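Local coordinates for TarM (Staphylococcus aureus subsp. aureus 21178, PDB 4X7R), which is a GT-B-fold protein of the glycosyltransferase group 1 family that binds uridine-5'-diphosphate and a glycoside ligand, at residues A[250-255]-A[291-296]; A[298-303]-A[488-493]. The protein carries 1 engineered substitution. One frame throughout, in Å; residues are numbered along the deposited sequence.

Contact 1 (A[250-255]-A[291-296]); sequences VNHHEN and LNQFDV. With 3YW ((2S)-2,3-dihydroxypropyl 2-acetamido-2-deoxy-alpha-D-glucopyranoside), chain F.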
ATOM      1  N   VAL A 250       5.685  -2.439 -10.819  1.00 30.59           N
ATOM      2  CA  VAL A 250       4.680  -2.121 -11.852  1.00 31.46           C
ATOM      3  C   VAL A 250       5.259  -2.106 -13.270  1.00 35.34           C
ATOM      4  O   VAL A 250       6.471  -2.047 -13.459  1.00 35.65           O
ATOM      5  CB  VAL A 250       4.016  -0.734 -11.533  1.00 35.57           C
ATOM      6  CG1 VAL A 250       3.357  -0.706 -10.142  1.00 35.03           C
ATOM      7  CG2 VAL A 250       5.043   0.401 -11.626  1.00 35.19           C
ATOM      8  N   ASN A 251       4.376  -2.037 -14.252  1.00 32.46           N
ATOM      9  CA  ASN A 251       4.775  -1.794 -15.619  1.00 33.70           C
ATOM     10  C   ASN A 251       5.312  -0.330 -15.589  1.00 40.16           C
ATOM     11  O   ASN A 251       4.630   0.577 -15.089  1.00 39.20           O
ATOM     12  CB  ASN A 251       3.568  -1.950 -16.567  1.00 34.09           C
ATOM     13  CG  ASN A 251       3.914  -1.813 -18.029  1.00 44.99           C
ATOM     14  OD1 ASN A 251       4.792  -1.032 -18.403  1.00 36.13           O
ATOM     15  ND2 ASN A 251       3.224  -2.550 -18.901  1.00 33.48           N
ATOM     16  N   HIS A 252       6.573  -0.136 -16.036  1.00 35.43           N
ATOM     17  CA  HIS A 252       7.270   1.148 -15.996  1.00 32.82           C
ATOM     18  C   HIS A 252       6.730   2.177 -17.014  1.00 41.24           C
ATOM     19  O   HIS A 252       7.113   3.346 -16.966  1.00 40.80           O
ATOM     20  CB  HIS A 252       8.772   0.936 -16.153  1.00 31.27           C
ATOM     21  CG  HIS A 252       9.128   0.315 -17.472  1.00 33.89           C
ATOM     22  ND1 HIS A 252       8.687  -0.965 -17.813  1.00 34.82           N
ATOM     23  CD2 HIS A 252       9.852   0.818 -18.498  1.00 34.82           C
ATOM     24  CE1 HIS A 252       9.140  -1.178 -19.039  1.00 34.02           C
ATOM     25  NE2 HIS A 252       9.851  -0.132 -19.491  1.00 34.68           N
ATOM     26  N   HIS A 253       5.855   1.765 -17.928  1.00 41.33           N
ATOM     27  CA  HIS A 253       5.275   2.734 -18.852  1.00 44.20           C
ATOM     28  C   HIS A 253       4.128   3.443 -18.133  1.00 50.81           C
ATOM     29  O   HIS A 253       3.497   2.861 -17.226  1.00 49.16           O
ATOM     30  CB  HIS A 253       4.704   2.067 -20.112  1.00 45.99           C
ATOM     31  CG  HIS A 253       5.708   1.341 -20.935  1.00 49.71           C
ATOM     32  ND1 HIS A 253       6.017  -0.001 -20.686  1.00 50.82           N
ATOM     33  CD2 HIS A 253       6.367   1.744 -22.047  1.00 52.89           C
ATOM     34  CE1 HIS A 253       6.886  -0.355 -21.623  1.00 50.93           C
ATOM     35  NE2 HIS A 253       7.127   0.659 -22.469  1.00 52.78           N
ATOM     36  N   GLU A 254       3.844   4.686 -18.555  1.00 50.31           N
ATOM     37  CA  GLU A 254       2.720   5.452 -18.033  1.00 51.24           C
ATOM     38  C   GLU A 254       1.418   4.749 -18.433  1.00 55.77           C
ATOM     39  O   GLU A 254       1.273   4.269 -19.569  1.00 54.76           O
ATOM     40  CB  GLU A 254       2.728   6.897 -18.566  1.00 53.89           C
ATOM     41  CG  GLU A 254       3.579   7.839 -17.733  1.00 66.94           C
ATOM     42  CD  GLU A 254       2.931   8.446 -16.504  1.00 89.83           C
ATOM     43  OE1 GLU A 254       2.386   7.696 -15.663  1.00 80.70           O
ATOM     44  OE2 GLU A 254       3.017   9.685 -16.360  1.00 95.52           O
ATOM     45  N   ASN A 255       0.518   4.621 -17.456  1.00 54.42           N
ATOM     46  CA  ASN A 255      -0.793   3.999 -17.610  1.00 55.99           C
ATOM     47  C   ASN A 255      -1.658   4.913 -18.417  1.00 64.54           C
ATOM     48  O   ASN A 255      -1.500   6.131 -18.315  1.00 66.07           O
ATOM     49  CB  ASN A 255      -1.442   3.779 -16.247  1.00 56.62           C
ATOM     50  CG  ASN A 255      -0.595   2.955 -15.303  1.00 65.74           C
ATOM     51  OD1 ASN A 255       0.080   1.992 -15.695  1.00 53.84           O
ATOM     52  ND2 ASN A 255      -0.651   3.295 -14.029  1.00 49.76           N
ATOM     53  N   LEU A 291      16.100  -3.039 -20.766  1.00 37.86           N
ATOM     54  CA  LEU A 291      17.444  -3.105 -21.340  1.00 39.77           C
ATOM     55  C   LEU A 291      17.478  -2.568 -22.774  1.00 45.01           C
ATOM     56  O   LEU A 291      18.450  -1.923 -23.148  1.00 45.77           O
ATOM     57  CB  LEU A 291      18.020  -4.544 -21.265  1.00 38.91           C
ATOM     58  CG  LEU A 291      18.358  -5.085 -19.866  1.00 41.87           C
ATOM     59  CD1 LEU A 291      18.804  -6.539 -19.962  1.00 42.34           C
ATOM     60  CD2 LEU A 291      19.416  -4.253 -19.175  1.00 41.37           C
ATOM     61  N   ASN A 292      16.412  -2.810 -23.554  1.00 42.30           N
ATOM     62  CA  ASN A 292      16.313  -2.331 -24.931  1.00 43.20           C
ATOM     63  C   ASN A 292      16.098  -0.845 -25.019  1.00 49.88           C
ATOM     64  O   ASN A 292      16.720  -0.217 -25.873  1.00 51.30           O
ATOM     65  CB  ASN A 292      15.266  -3.106 -25.735  1.00 40.21           C
ATOM     66  CG  ASN A 292      15.584  -4.569 -25.885  1.00 51.93           C
ATOM     67  OD1 ASN A 292      16.748  -4.973 -25.900  1.00 53.72           O
ATOM     68  ND2 ASN A 292      14.551  -5.419 -25.971  1.00 44.56           N
ATOM     69  N   GLN A 293      15.273  -0.283 -24.095  1.00 47.11           N
ATOM     70  CA  GLN A 293      14.872   1.122 -23.969  1.00 47.55           C
ATOM     71  C   GLN A 293      15.863   2.038 -23.233  1.00 53.53           C
ATOM     72  O   GLN A 293      15.843   3.242 -23.496  1.00 55.47           O
ATOM     73  CB  GLN A 293      13.538   1.202 -23.195  1.00 48.01           C
ATOM     74  CG  GLN A 293      12.264   0.908 -23.995  1.00 60.74           C
ATOM     75  CD  GLN A 293      11.082   0.395 -23.163  1.00 65.95           C
ATOM     76  OE1 GLN A 293      11.196  -0.009 -21.967  1.00 45.69           O
ATOM     77  NE2 GLN A 293       9.911   0.357 -23.816  1.00 53.05           N
ATOM     78  N   PHE A 294      16.630   1.518 -22.235  1.00 48.07           N
ATOM     79  CA  PHE A 294      17.523   2.326 -21.378  1.00 47.75           C
ATOM     80  C   PHE A 294      19.010   1.947 -21.460  1.00 56.51           C
ATOM     81  O   PHE A 294      19.339   0.786 -21.729  1.00 57.02           O
ATOM     82  CB  PHE A 294      17.037   2.262 -19.911  1.00 47.45           C
ATOM     83  CG  PHE A 294      15.670   2.871 -19.671  1.00 48.15           C
ATOM     84  CD1 PHE A 294      14.510   2.103 -19.794  1.00 48.53           C
ATOM     85  CD2 PHE A 294      15.542   4.212 -19.306  1.00 50.80           C
ATOM     86  CE1 PHE A 294      13.245   2.667 -19.590  1.00 49.67           C
ATOM     87  CE2 PHE A 294      14.274   4.780 -19.093  1.00 54.15           C
ATOM     88  CZ  PHE A 294      13.134   4.005 -19.236  1.00 52.02           C
ATOM     89  N   ASP A 295      19.907   2.925 -21.197  1.00 57.80           N
ATOM     90  CA  ASP A 295      21.366   2.711 -21.186  1.00 61.00           C
ATOM     91  C   ASP A 295      21.849   2.299 -19.766  1.00 66.10           C
ATOM     92  O   ASP A 295      22.590   3.054 -19.109  1.00 66.69           O
ATOM     93  CB  ASP A 295      22.138   3.959 -21.698  1.00 65.23           C
ATOM     94  CG  ASP A 295      23.648   3.753 -21.867  1.00 83.58           C
ATOM     95  OD1 ASP A 295      24.076   2.589 -22.046  1.00 85.33           O
ATOM     96  OD2 ASP A 295      24.398   4.756 -21.806  1.00 93.00           O
ATOM     97  N   VAL A 296      21.389   1.107 -19.293  1.00 59.90           N
ATOM     98  CA  VAL A 296      21.710   0.526 -17.978  1.00 57.68           C
ATOM     99  C   VAL A 296      21.893  -0.988 -18.094  1.00 55.98           C
ATOM    100  O   VAL A 296      21.351  -1.587 -19.012  1.00 54.16           O
ATOM    101  CB  VAL A 296      20.697   0.894 -16.858  1.00 61.33           C
ATOM    102  CG1 VAL A 296      20.871   2.332 -16.399  1.00 61.63           C
ATOM    103  CG2 VAL A 296      19.246   0.596 -17.259  1.00 60.59           C
TER
HETATM  104  O3A 3YW F 503       2.200   1.339  -7.171  0.75 57.69           O
HETATM  105  C4A 3YW F 503       1.976  -2.264  -6.166  0.75 53.29           C
HETATM  106  C5A 3YW F 503       1.582  -0.952  -6.799  0.75 54.48           C
HETATM  107  O5  3YW F 503       3.143  -5.004  -6.938  0.75 49.54           O
HETATM  108  C6A 3YW F 503       2.649   0.103  -6.636  0.75 55.48           C
HETATM  109  C5  3YW F 503       2.680  -6.360  -6.893  0.75 42.66           C
HETATM  110  C6  3YW F 503       3.640  -7.111  -6.001  0.75 38.95           C
HETATM  111  C4  3YW F 503       2.587  -6.891  -8.321  0.75 41.85           C
HETATM  112  O6  3YW F 503       4.973  -7.054  -6.488  0.75 36.01           O
HETATM  113  C3  3YW F 503       1.494  -6.115  -9.049  0.75 44.50           C
HETATM  114  O4  3YW F 503       2.244  -8.272  -8.311  0.75 37.23           O
HETATM  115  O3  3YW F 503       1.364  -6.536 -10.407  0.75 39.03           O
HETATM  116  O7  3YW F 503       1.278  -3.082 -11.258  0.75 55.73           O
HETATM  117  C7  3YW F 503       0.354  -3.231 -10.465  0.75 54.03           C
HETATM  118  C8  3YW F 503      -1.018  -2.688 -10.732  0.75 53.39           C
HETATM  119  N2  3YW F 503       0.506  -3.894  -9.317  0.75 51.74           N
HETATM  120  C2  3YW F 503       1.724  -4.606  -8.964  0.75 48.39           C
HETATM  121  C1  3YW F 503       2.292  -4.093  -7.628  0.75 51.40           C
HETATM  122  O1  3YW F 503       1.397  -3.407  -6.800  0.75 51.03           O
HETATM  123  O2  3YW F 503       0.363  -0.503  -6.209  0.75 55.13           O
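The amide of Gln-293 bridges two consecutive histidines, giving its oxygen to His-252 and its nitrogen to His-253. NE2 of His-252 donates to OE1 of Gln-293 at 2.8 Å along a nearly straight path, the N-H...O angle being 176°; the acceptor lies in the imidazole plane, whereas the donor stands somewhat off the plane of the amide. The second bond is longer and more bent: NE2 of Gln-293 donates to NE2 of His-253 over 3.1 Å, tilted from both flat groups. Gln-293 reaches the pair with its chain extended beyond CG (chi2 154°).

With its NE2 accepting, the His-253 ring donates from the other nitrogen: ND1 gives its proton to OD1 of Asn-251 at 2.8 Å, in the carbonyl plane and on a lone pair. The imidazole is thus gripped at both nitrogens, by Asn-251 and by Gln-293. The same OD1 also takes the backbone N of His-253 at 3.0 Å, closing an Asx turn. ND2 of Asn-251 is bound to the carbonyl oxygen of Lys-425. ND1 of His-252 is hydrogen-bonded to NE2 of Gln-286, so both ring nitrogens of His-252 are satisfied. Apolar contact is slight: CD2 of His-252 meets the edge of the Phe-294 ring at CE1, 4.0 Å away.

At the start of the loop, CG1 of Val-250 lies 3.3 Å from O7 of the bound 3YW, placing this segment at the wall of that pocket. The loop follows strand 243-247 and precedes helix 264-271, whose Ile-270 packs against both His-252 and Phe-294, while Phe-262 just before that helix meets the rings of both histidines. Gln-293 ends helix 284-293, and Phe-294 begins the turn leading on to strand 299-301.

Contact 2 (A[298-303]-A[488-493]); sequences NIFTIS and LNLFNS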
ATOM      1  N   ASN A 298      22.410  -3.130 -14.771  1.00 44.91           N
ATOM      2  CA  ASN A 298      22.007  -3.636 -13.449  1.00 42.76           C
ATOM      3  C   ASN A 298      20.511  -3.908 -13.241  1.00 41.73           C
ATOM      4  O   ASN A 298      19.971  -3.522 -12.202  1.00 40.86           O
ATOM      5  CB  ASN A 298      22.500  -2.666 -12.358  1.00 44.00           C
ATOM      6  CG  ASN A 298      23.832  -2.983 -11.750  1.00 59.92           C
ATOM      7  OD1 ASN A 298      24.575  -3.845 -12.210  1.00 57.14           O
ATOM      8  ND2 ASN A 298      24.171  -2.261 -10.698  1.00 56.55           N
ATOM      9  N   ILE A 299      19.866  -4.598 -14.179  1.00 34.52           N
ATOM     10  CA  ILE A 299      18.456  -4.975 -14.133  1.00 33.08           C
ATOM     11  C   ILE A 299      18.397  -6.485 -13.943  1.00 38.07           C
ATOM     12  O   ILE A 299      18.981  -7.231 -14.725  1.00 39.37           O
ATOM     13  CB  ILE A 299      17.691  -4.515 -15.421  1.00 35.38           C
ATOM     14  CG1 ILE A 299      18.022  -3.047 -15.822  1.00 37.06           C
ATOM     15  CG2 ILE A 299      16.184  -4.776 -15.302  1.00 33.04           C
ATOM     16  CD1 ILE A 299      17.641  -1.861 -14.762  1.00 37.91           C
ATOM     17  N   PHE A 300      17.710  -6.929 -12.910  1.00 32.23           N
ATOM     18  CA  PHE A 300      17.636  -8.344 -12.596  1.00 30.99           C
ATOM     19  C   PHE A 300      16.199  -8.771 -12.451  1.00 33.40           C
ATOM     20  O   PHE A 300      15.386  -8.002 -11.951  1.00 33.98           O
ATOM     21  CB  PHE A 300      18.427  -8.633 -11.287  1.00 32.31           C
ATOM     22  CG  PHE A 300      19.869  -8.173 -11.338  1.00 34.62           C
ATOM     23  CD1 PHE A 300      20.825  -8.899 -12.046  1.00 38.08           C
ATOM     24  CD2 PHE A 300      20.267  -6.996 -10.702  1.00 36.79           C
ATOM     25  CE1 PHE A 300      22.159  -8.475 -12.086  1.00 40.26           C
ATOM     26  CE2 PHE A 300      21.599  -6.574 -10.738  1.00 39.23           C
ATOM     27  CZ  PHE A 300      22.534  -7.307 -11.438  1.00 39.18           C
ATOM     28  N   THR A 301      15.864  -9.964 -12.955  1.00 30.10           N
ATOM     29  CA  THR A 301      14.519 -10.485 -12.820  1.00 29.36           C
ATOM     30  C   THR A 301      14.469 -11.352 -11.584  1.00 34.21           C
ATOM     31  O   THR A 301      15.260 -12.290 -11.455  1.00 32.69           O
ATOM     32  CB  THR A 301      14.090 -11.293 -14.051  1.00 38.27           C
ATOM     33  OG1 THR A 301      13.980 -10.418 -15.172  1.00 36.70           O
ATOM     34  CG2 THR A 301      12.759 -12.030 -13.827  1.00 31.48           C
ATOM     35  N   ILE A 302      13.580 -11.016 -10.651  1.00 31.02           N
ATOM     36  CA  ILE A 302      13.339 -11.865  -9.484  1.00 31.18           C
ATOM     37  C   ILE A 302      11.835 -11.811  -9.252  1.00 35.00           C
ATOM     38  O   ILE A 302      11.323 -10.758  -8.925  1.00 34.80           O
ATOM     39  CB  ILE A 302      14.155 -11.510  -8.182  1.00 33.61           C
ATOM     40  CG1 ILE A 302      15.659 -11.362  -8.429  1.00 32.56           C
ATOM     41  CG2 ILE A 302      13.886 -12.550  -7.068  1.00 34.76           C
ATOM     42  CD1 ILE A 302      16.479 -10.986  -7.171  1.00 32.64           C
ATOM     43  N   SER A 303      11.139 -12.920  -9.410  1.00 32.02           N
ATOM     44  CA  SER A 303       9.696 -13.033  -9.152  1.00 31.99           C
ATOM     45  C   SER A 303       9.395 -12.710  -7.688  1.00 35.72           C
ATOM     46  O   SER A 303      10.247 -12.926  -6.823  1.00 34.02           O
ATOM     47  CB  SER A 303       9.246 -14.481  -9.371  1.00 35.12           C
ATOM     48  OG  SER A 303       7.914 -14.709  -8.926  1.00 35.12           O
ATOM     49  N   LEU A 488      20.130 -14.056  -2.874  1.00 35.50           N
ATOM     50  CA  LEU A 488      21.430 -14.396  -2.250  1.00 37.33           C
ATOM     51  C   LEU A 488      22.611 -14.226  -3.225  1.00 41.92           C
ATOM     52  O   LEU A 488      23.666 -13.748  -2.824  1.00 43.33           O
ATOM     53  CB  LEU A 488      21.411 -15.812  -1.610  1.00 37.50           C
ATOM     54  CG  LEU A 488      20.573 -15.938  -0.325  1.00 43.36           C
ATOM     55  CD1 LEU A 488      20.684 -17.339   0.277  1.00 45.19           C
ATOM     56  CD2 LEU A 488      21.043 -14.956   0.754  1.00 45.12           C
ATOM     57  N   ASN A 489      22.398 -14.548  -4.502  1.00 38.26           N
ATOM     58  CA  ASN A 489      23.368 -14.359  -5.581  1.00 39.59           C
ATOM     59  C   ASN A 489      23.817 -12.869  -5.665  1.00 45.44           C
ATOM     60  O   ASN A 489      25.009 -12.603  -5.795  1.00 48.16           O
ATOM     61  CB  ASN A 489      22.751 -14.812  -6.908  1.00 37.79           C
ATOM     62  CG  ASN A 489      23.684 -14.696  -8.086  1.00 55.52           C
ATOM     63  OD1 ASN A 489      24.814 -15.183  -8.063  1.00 46.00           O
ATOM     64  ND2 ASN A 489      23.239 -14.002  -9.115  1.00 50.68           N
ATOM     65  N   LEU A 490      22.867 -11.921  -5.536  1.00 39.40           N
ATOM     66  CA  LEU A 490      23.126 -10.467  -5.523  1.00 38.22           C
ATOM     67  C   LEU A 490      23.793 -10.015  -4.230  1.00 43.49           C
ATOM     68  O   LEU A 490      24.786  -9.284  -4.283  1.00 43.80           O
ATOM     69  CB  LEU A 490      21.829  -9.656  -5.737  1.00 36.29           C
ATOM     70  CG  LEU A 490      21.129  -9.841  -7.065  1.00 39.63           C
ATOM     71  CD1 LEU A 490      19.841  -9.020  -7.120  1.00 37.51           C
ATOM     72  CD2 LEU A 490      22.064  -9.494  -8.257  1.00 41.95           C
ATOM     73  N   PHE A 491      23.251 -10.429  -3.065  1.00 39.94           N
ATOM     74  CA  PHE A 491      23.791 -10.044  -1.762  1.00 39.80           C
ATOM     75  C   PHE A 491      25.228 -10.527  -1.535  1.00 45.58           C
ATOM     76  O   PHE A 491      25.946  -9.912  -0.750  1.00 47.02           O
ATOM     77  CB  PHE A 491      22.907 -10.566  -0.603  1.00 40.15           C
ATOM     78  CG  PHE A 491      21.429 -10.228  -0.583  1.00 37.18           C
ATOM     79  CD1 PHE A 491      20.939  -9.118  -1.263  1.00 35.90           C
ATOM     80  CD2 PHE A 491      20.531 -11.011   0.140  1.00 35.25           C
ATOM     81  CE1 PHE A 491      19.580  -8.795  -1.214  1.00 34.26           C
ATOM     82  CE2 PHE A 491      19.171 -10.681   0.188  1.00 34.42           C
ATOM     83  CZ  PHE A 491      18.714  -9.557  -0.455  1.00 30.66           C
ATOM     84  N   ASN A 492      25.643 -11.602  -2.221  1.00 44.49           N
ATOM     85  CA  ASN A 492      26.978 -12.234  -2.078  1.00 47.23           C
ATOM     86  C   ASN A 492      28.031 -11.884  -3.152  1.00 53.81           C
ATOM     87  O   ASN A 492      29.208 -12.204  -2.956  1.00 54.61           O
ATOM     88  CB  ASN A 492      26.841 -13.766  -1.914  1.00 43.82           C
ATOM     89  CG  ASN A 492      26.189 -14.174  -0.612  1.00 61.46           C
ATOM     90  OD1 ASN A 492      26.378 -13.557   0.436  1.00 54.16           O
ATOM     91  ND2 ASN A 492      25.404 -15.225  -0.642  1.00 56.91           N
ATOM     92  N   SER A 493      27.625 -11.217  -4.260  1.00 50.40           N
ATOM     93  CA  SER A 493      28.540 -10.828  -5.344  1.00 69.73           C
ATOM     94  C   SER A 493      29.555  -9.766  -4.913  1.00105.90           C
ATOM     95  O   SER A 493      30.647  -9.706  -5.478  1.00 77.67           O
ATOM     96  CB  SER A 493      27.764 -10.344  -6.563  1.00 70.24           C
ATOM     97  OG  SER A 493      27.112  -9.125  -6.275  1.00 74.53           O
TER
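An outer strand of the seven-stranded parallel sheet, 299-301, meets the C-terminal helix 480-492 here, with Leu-490 as the link. One methyl of Leu-490, CD2, sits squarely over the face of the Phe-300 ring, 3.7 Å from the ring centroid and 4° off the normal. This is a CH-pi contact in which all six ring carbons are almost equally distant from the methyl. The other methyl, CD1, meets CD1 of Ile-302 tip to tip at 3.9 Å. With chi2 at 179°, the CG1 branch of Ile-302 is fully extended, which carries its terminal methyl out to the helix.

Such a sheet flanked by helices is the Rossmann-like architecture of a GT-B domain, and the last helix of the chain packs against it, with 184 residues between the two segments. Leu-490 also touches Ile-280 of the adjacent strand 278-281, while Ile-302 leans on Ile-483 and Trp-487 further back along the helix. Nearer the C-terminus, OG of Ser-493 donates to the carbonyl O of Leu-490 at 3.1 Å, although this last residue is poorly ordered.

Overall arrangement
The two contacts come in series along the chain: contact 1 closes at residue 296, and contact 2 opens two residues later. Their centres are 18 Å apart, on the same side of the chain's centre. Helix 284-293 supplies Gln-293 to contact 1 and leads on to strand 299-301 of contact 2; between them, CD2 of Leu-291 packs on CG1 of Ile-299 at 3.8 Å. Both belong to the part of the fold built on the seven-stranded sheet. Contact 1 joins the loop after strand 243-247, whose Val-250 borders the 3YW pocket, to the end of helix 284-293, whereas contact 2 ties the sheet to the returning C-terminal helix, after the six-stranded sheet.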